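Local coordinates for protein cytochrome c552 (Thermochromatium tepidum, PDB 5ZE8) that probably carries electrons at low potential through five covalently attached hemes c in a thermophilic purple sulfur photosynthetic bacterium, at residues P70-Q78 with L411-L422. Sequence-based numbering, arbitrary orientation.
Sequences PIHGLFYQQ and LVEKFTQLPAEL. With HEC (heme c), chain C.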
loop_
_atom_site.group_PDB
_atom_site.type_symbol
_atom_site.label_atom_id
_atom_site.label_comp_id
_atom_site.label_asym_id
_atom_site.label_seq_id
_atom_site.Cartn_x
_atom_site.Cartn_y
_atom_site.Cartn_z
ATOM N N PRO A 70 -3.820 3.274 -13.371
ATOM C CA PRO A 70 -4.393 4.529 -13.842
ATOM C C PRO A 70 -4.574 5.608 -12.774
ATOM O O PRO A 70 -4.584 6.792 -13.074
ATOM C CB PRO A 70 -5.754 4.078 -14.385
ATOM C CG PRO A 70 -6.060 2.927 -13.581
ATOM C CD PRO A 70 -4.817 2.216 -13.253
ATOM N N ILE A 71 -4.630 5.249 -11.479
ATOM C CA ILE A 71 -4.674 6.241 -10.413
ATOM C C ILE A 71 -3.339 6.939 -10.293
ATOM O O ILE A 71 -3.207 8.141 -10.403
ATOM C CB ILE A 71 -5.101 5.582 -9.071
ATOM C CG1 ILE A 71 -6.571 5.118 -9.151
ATOM C CG2 ILE A 71 -4.932 6.551 -7.950
ATOM C CD1 ILE A 71 -7.052 4.379 -7.870
ATOM N N HIS A 72 -2.282 6.153 -10.079
ATOM C CA HIS A 72 -0.961 6.743 -10.074
ATOM C C HIS A 72 -0.686 7.464 -11.389
ATOM O O HIS A 72 -0.063 8.538 -11.392
ATOM C CB HIS A 72 0.143 5.665 -9.871
ATOM C CG HIS A 72 1.540 6.177 -10.066
ATOM N ND1 HIS A 72 2.105 7.134 -9.257
ATOM C CD2 HIS A 72 2.506 5.811 -10.938
ATOM C CE1 HIS A 72 3.356 7.343 -9.651
ATOM N NE2 HIS A 72 3.609 6.590 -10.682
ATOM N N GLY A 73 -1.126 6.920 -12.486
ATOM C CA GLY A 73 -0.846 7.574 -13.792
ATOM C C GLY A 73 -1.435 8.919 -13.953
ATOM O O GLY A 73 -0.824 9.810 -14.600
ATOM N N LEU A 74 -2.633 9.118 -13.408
ATOM C CA LEU A 74 -3.347 10.406 -13.515
ATOM C C LEU A 74 -2.481 11.436 -12.728
ATOM O O LEU A 74 -2.203 12.567 -13.184
ATOM C CB LEU A 74 -4.753 10.276 -12.893
ATOM C CG LEU A 74 -5.752 11.436 -13.107
ATOM C CD1 LEU A 74 -7.103 11.025 -12.525
ATOM C CD2 LEU A 74 -5.364 12.803 -12.591
ATOM N N PHE A 75 -2.071 11.095 -11.501
ATOM C CA PHE A 75 -1.294 12.011 -10.673
ATOM C C PHE A 75 0.101 12.240 -11.310
ATOM O O PHE A 75 0.602 13.369 -11.342
ATOM C CB PHE A 75 -1.144 11.506 -9.263
ATOM C CG PHE A 75 -2.347 11.677 -8.400
ATOM C CD1 PHE A 75 -3.430 10.855 -8.483
ATOM C CD2 PHE A 75 -2.399 12.814 -7.577
ATOM C CE1 PHE A 75 -4.498 11.011 -7.640
ATOM C CE2 PHE A 75 -3.479 12.969 -6.749
ATOM C CZ PHE A 75 -4.499 12.067 -6.774
ATOM N N TYR A 76 0.734 11.179 -11.836
ATOM C CA TYR A 76 2.036 11.293 -12.503
ATOM C C TYR A 76 1.967 12.244 -13.713
ATOM O O TYR A 76 2.866 13.145 -13.844
ATOM C CB TYR A 76 2.614 9.943 -12.855
ATOM C CG TYR A 76 4.019 9.957 -13.424
ATOM C CD1 TYR A 76 4.279 10.223 -14.782
ATOM C CD2 TYR A 76 5.073 9.891 -12.604
ATOM C CE1 TYR A 76 5.551 10.260 -15.298
ATOM C CE2 TYR A 76 6.361 9.896 -13.103
ATOM C CZ TYR A 76 6.597 10.034 -14.442
ATOM O OH TYR A 76 7.881 10.089 -14.882
ATOM N N GLN A 77 0.917 12.120 -14.480
ATOM C CA GLN A 77 0.748 13.019 -15.649
ATOM C C GLN A 77 0.603 14.450 -15.187
ATOM O O GLN A 77 1.227 15.370 -15.857
ATOM C CB GLN A 77 -0.474 12.588 -16.444
ATOM C CG GLN A 77 -0.703 13.313 -17.797
ATOM C CD GLN A 77 0.386 13.134 -18.851
ATOM O OE1 GLN A 77 0.674 12.020 -19.306
ATOM N NE2 GLN A 77 0.946 14.246 -19.289
ATOM N N GLN A 78 -0.188 14.645 -14.140
ATOM C CA GLN A 78 -0.474 15.990 -13.632
ATOM C C GLN A 78 0.751 16.598 -12.960
ATOM O O GLN A 78 0.955 17.827 -13.045
ATOM C CB GLN A 78 -1.729 16.043 -12.710
ATOM C CG GLN A 78 -1.463 16.206 -11.183
ATOM C CD GLN A 78 -2.670 16.303 -10.181
ATOM O OE1 GLN A 78 -3.815 16.567 -10.551
ATOM N NE2 GLN A 78 -2.361 16.110 -8.864
ATOM N N LEU A 411 -11.862 13.702 -4.901
ATOM C CA LEU A 411 -11.142 13.197 -6.062
ATOM C C LEU A 411 -11.973 12.268 -6.923
ATOM O O LEU A 411 -11.873 12.284 -8.187
ATOM C CB LEU A 411 -9.862 12.449 -5.621
ATOM C CG LEU A 411 -8.784 13.309 -4.966
ATOM C CD1 LEU A 411 -7.736 12.435 -4.343
ATOM C CD2 LEU A 411 -8.121 14.276 -5.932
ATOM N N VAL A 412 -12.824 11.471 -6.292
ATOM C CA VAL A 412 -13.769 10.587 -6.995
ATOM C C VAL A 412 -14.783 11.407 -7.756
ATOM O O VAL A 412 -15.073 11.066 -8.876
ATOM C CB VAL A 412 -14.458 9.640 -6.021
ATOM C CG1 VAL A 412 -15.499 8.739 -6.693
ATOM C CG2 VAL A 412 -13.423 8.719 -5.366
ATOM N N GLU A 413 -15.191 12.523 -7.171
ATOM C CA GLU A 413 -16.175 13.375 -7.878
ATOM C C GLU A 413 -15.572 14.078 -9.074
ATOM O O GLU A 413 -16.240 14.249 -10.123
ATOM C CB GLU A 413 -16.792 14.384 -6.929
ATOM C CG GLU A 413 -17.749 13.695 -6.001
ATOM C CD GLU A 413 -18.118 14.548 -4.817
ATOM O OE1 GLU A 413 -18.316 15.772 -4.991
ATOM O OE2 GLU A 413 -18.241 13.969 -3.722
ATOM N N LYS A 414 -14.317 14.453 -8.951
ATOM C CA LYS A 414 -13.580 15.143 -10.014
ATOM C C LYS A 414 -13.164 14.204 -11.144
ATOM O O LYS A 414 -13.447 14.466 -12.310
ATOM C CB LYS A 414 -12.402 15.919 -9.438
ATOM C CG LYS A 414 -11.615 16.705 -10.488
ATOM C CD LYS A 414 -10.819 17.853 -9.875
ATOM C CE LYS A 414 -10.675 19.051 -10.797
ATOM N NZ LYS A 414 -9.765 18.722 -11.912
ATOM N N PHE A 415 -12.524 13.086 -10.834
ATOM C CA PHE A 415 -11.906 12.232 -11.839
ATOM C C PHE A 415 -12.759 11.053 -12.214
ATOM O O PHE A 415 -12.490 9.895 -11.933
ATOM C CB PHE A 415 -10.471 11.889 -11.380
ATOM C CG PHE A 415 -9.583 13.142 -11.321
ATOM C CD1 PHE A 415 -9.178 13.788 -12.509
ATOM C CD2 PHE A 415 -9.227 13.722 -10.099
ATOM C CE1 PHE A 415 -8.406 14.964 -12.487
ATOM C CE2 PHE A 415 -8.441 14.890 -10.062
ATOM C CZ PHE A 415 -8.060 15.536 -11.276
ATOM N N THR A 416 -13.880 11.351 -12.939
ATOM C CA THR A 416 -14.873 10.391 -13.135
ATOM C C THR A 416 -14.601 9.456 -14.281
ATOM O O THR A 416 -15.372 8.486 -14.455
ATOM C CB THR A 416 -16.230 11.116 -13.439
ATOM O OG1 THR A 416 -15.983 12.033 -14.511
ATOM C CG2 THR A 416 -16.695 11.852 -12.207
ATOM N N GLN A 417 -13.505 9.692 -15.013
ATOM C CA GLN A 417 -13.036 8.757 -16.039
ATOM C C GLN A 417 -12.206 7.614 -15.512
ATOM O O GLN A 417 -12.122 6.573 -16.174
ATOM C CB GLN A 417 -12.266 9.457 -17.202
ATOM C CG GLN A 417 -10.705 9.312 -17.305
ATOM C CD GLN A 417 -10.127 9.239 -18.765
ATOM O OE1 GLN A 417 -10.797 9.589 -19.752
ATOM N NE2 GLN A 417 -8.836 8.828 -18.884
ATOM N N LEU A 418 -11.738 7.743 -14.277
ATOM C CA LEU A 418 -11.138 6.552 -13.642
ATOM C C LEU A 418 -12.125 5.362 -13.618
ATOM O O LEU A 418 -13.327 5.520 -13.456
ATOM C CB LEU A 418 -10.590 6.867 -12.236
ATOM C CG LEU A 418 -9.465 7.916 -12.145
ATOM C CD1 LEU A 418 -9.303 8.388 -10.699
ATOM C CD2 LEU A 418 -8.146 7.297 -12.627
ATOM N N PRO A 419 -11.630 4.154 -13.848
ATOM C CA PRO A 419 -12.456 2.990 -13.801
ATOM C C PRO A 419 -13.343 2.924 -12.538
ATOM O O PRO A 419 -12.845 3.058 -11.390
ATOM C CB PRO A 419 -11.440 1.862 -13.723
ATOM C CG PRO A 419 -10.252 2.365 -14.423
ATOM C CD PRO A 419 -10.201 3.828 -14.095
ATOM N N ALA A 420 -14.620 2.696 -12.740
ATOM C CA ALA A 420 -15.594 2.788 -11.636
ATOM C C ALA A 420 -15.371 1.710 -10.578
ATOM O O ALA A 420 -15.728 1.896 -9.400
ATOM C CB ALA A 420 -17.015 2.757 -12.174
ATOM N N GLU A 421 -14.737 0.623 -11.006
ATOM C CA GLU A 421 -14.321 -0.482 -10.131
ATOM C C GLU A 421 -13.278 -0.026 -9.147
ATOM O O GLU A 421 -13.194 -0.589 -8.059
ATOM C CB GLU A 421 -13.682 -1.637 -10.937
ATOM C CG GLU A 421 -14.460 -2.154 -12.163
ATOM C CD GLU A 421 -13.567 -2.329 -13.403
ATOM O OE1 GLU A 421 -13.163 -1.309 -14.027
ATOM O OE2 GLU A 421 -13.281 -3.496 -13.766
ATOM N N LEU A 422 -12.428 0.941 -9.527
ATOM C CA LEU A 422 -11.438 1.471 -8.613
ATOM C C LEU A 422 -12.033 2.366 -7.648
ATOM O O LEU A 422 -11.714 2.211 -6.477
ATOM C CB LEU A 422 -10.288 2.220 -9.279
ATOM C CG LEU A 422 -9.505 1.260 -10.046
ATOM C CD1 LEU A 422 -8.521 2.010 -10.911
ATOM C CD2 LEU A 422 -8.818 0.267 -9.131
HETATM FE FE HEC C . 3.363 7.004 -4.799
HETATM C CHA HEC C . 0.658 5.000 -4.057
HETATM C CHB HEC C . 1.372 8.879 -6.814
HETATM C CHC HEC C . 5.873 9.165 -5.284
HETATM C CHD HEC C . 5.353 5.150 -2.785
HETATM N NA HEC C . 1.469 7.021 -5.331
HETATM C C1A HEC C . 0.475 6.073 -4.927
HETATM C C2A HEC C . -0.830 6.483 -5.371
HETATM C C3A HEC C . -0.649 7.574 -6.111
HETATM C C4A HEC C . 0.741 7.901 -6.069
HETATM C CMA HEC C . -1.687 8.399 -6.804
HETATM C CAA HEC C . -2.097 5.734 -5.204
HETATM C CBA HEC C . -2.126 4.616 -6.284
HETATM C CGA HEC C . -3.294 3.684 -6.294
HETATM O O1A HEC C . -3.477 2.790 -7.203
HETATM O O2A HEC C . -4.183 3.717 -5.382
HETATM N NB HEC C . 3.571 8.677 -5.947
HETATM C C1B HEC C . 2.683 9.238 -6.738
HETATM C C2B HEC C . 3.306 10.303 -7.459
HETATM C C3B HEC C . 4.577 10.488 -7.027
HETATM C C4B HEC C . 4.729 9.415 -6.003
HETATM C CMB HEC C . 2.580 11.120 -8.475
HETATM C CAB HEC C . 5.609 11.471 -7.374
HETATM C CBB HEC C . 5.196 12.823 -7.463
HETATM N NC HEC C . 5.229 7.144 -4.147
HETATM C C1C HEC C . 6.173 8.170 -4.391
HETATM C C2C HEC C . 7.395 7.951 -3.700
HETATM C C3C HEC C . 7.269 6.756 -3.030
HETATM C C4C HEC C . 5.920 6.280 -3.339
HETATM C CMC HEC C . 8.602 8.812 -3.790
HETATM C CAC HEC C . 8.249 6.065 -2.171
HETATM C CBC HEC C . 8.774 6.844 -1.104
HETATM N ND HEC C . 3.089 5.395 -3.730
HETATM C C1D HEC C . 4.003 4.724 -2.984
HETATM C C2D HEC C . 3.430 3.595 -2.297
HETATM C C3D HEC C . 2.131 3.588 -2.588
HETATM C C4D HEC C . 1.911 4.723 -3.493
HETATM C CMD HEC C . 4.170 2.690 -1.371
HETATM C CAD HEC C . 1.078 2.571 -2.127
HETATM C CBD HEC C . 0.451 3.191 -0.923
HETATM C CGD HEC C . -0.698 2.369 -0.336
HETATM O O1D HEC C . -0.927 1.237 -0.664
HETATM O O2D HEC C . -1.495 2.926 0.494
#
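Leu74 and Phe415 meet at the middle of a largely apolar contact, which illustrates how one helix can serve a heme with one side and a distant part of the chain with another. From CB, Leu74 carries CG anti to its own backbone nitrogen (chi1 -170°), which sends the fork across to 411-422. Leu74 CG only grazes the phenyl ring, 4.2 Å from Phe415 CD1. The two methyls of Leu74 then divide the work: CD1 settles by the root of the ring, 3.5 Å from Phe415 CG, and also meets Leu418 CD2 at 3.9 Å, whereas CD2 stands over the face in a CH-pi contact, 4.0 Å from the Phe415 ring centroid and 21° off its normal. Lys414 CG lies over the opposite face, toward its rim, so aliphatic groups flank the ring on both sides. Replacing Phe415 with an alanine would probably open a gap beside Leu74 and leave its CD2 methyl without an aromatic face. Nearer the start of the helix, Leu422 CD1 touches Pro70 CG at 3.7 Å and Ile71 CG1 at 4.1 Å. The Phe75 ring takes Leu411 CD1 at its edge, near CZ, while Phe75 CD1 lies 3.4 Å from the heme methyl CMA. Ile71 likewise reaches the heme, laying CG2 against the propionate carbon CGA. No hydrogen bond crosses the interface. Helix 70-79 thus lies between this heme and the turn, Phe415 to Leu418, that links helix 409-414 to helix 420-423, a connection between strands 397-405 and 426-434, antiparallel neighbours in the C-terminal sheet.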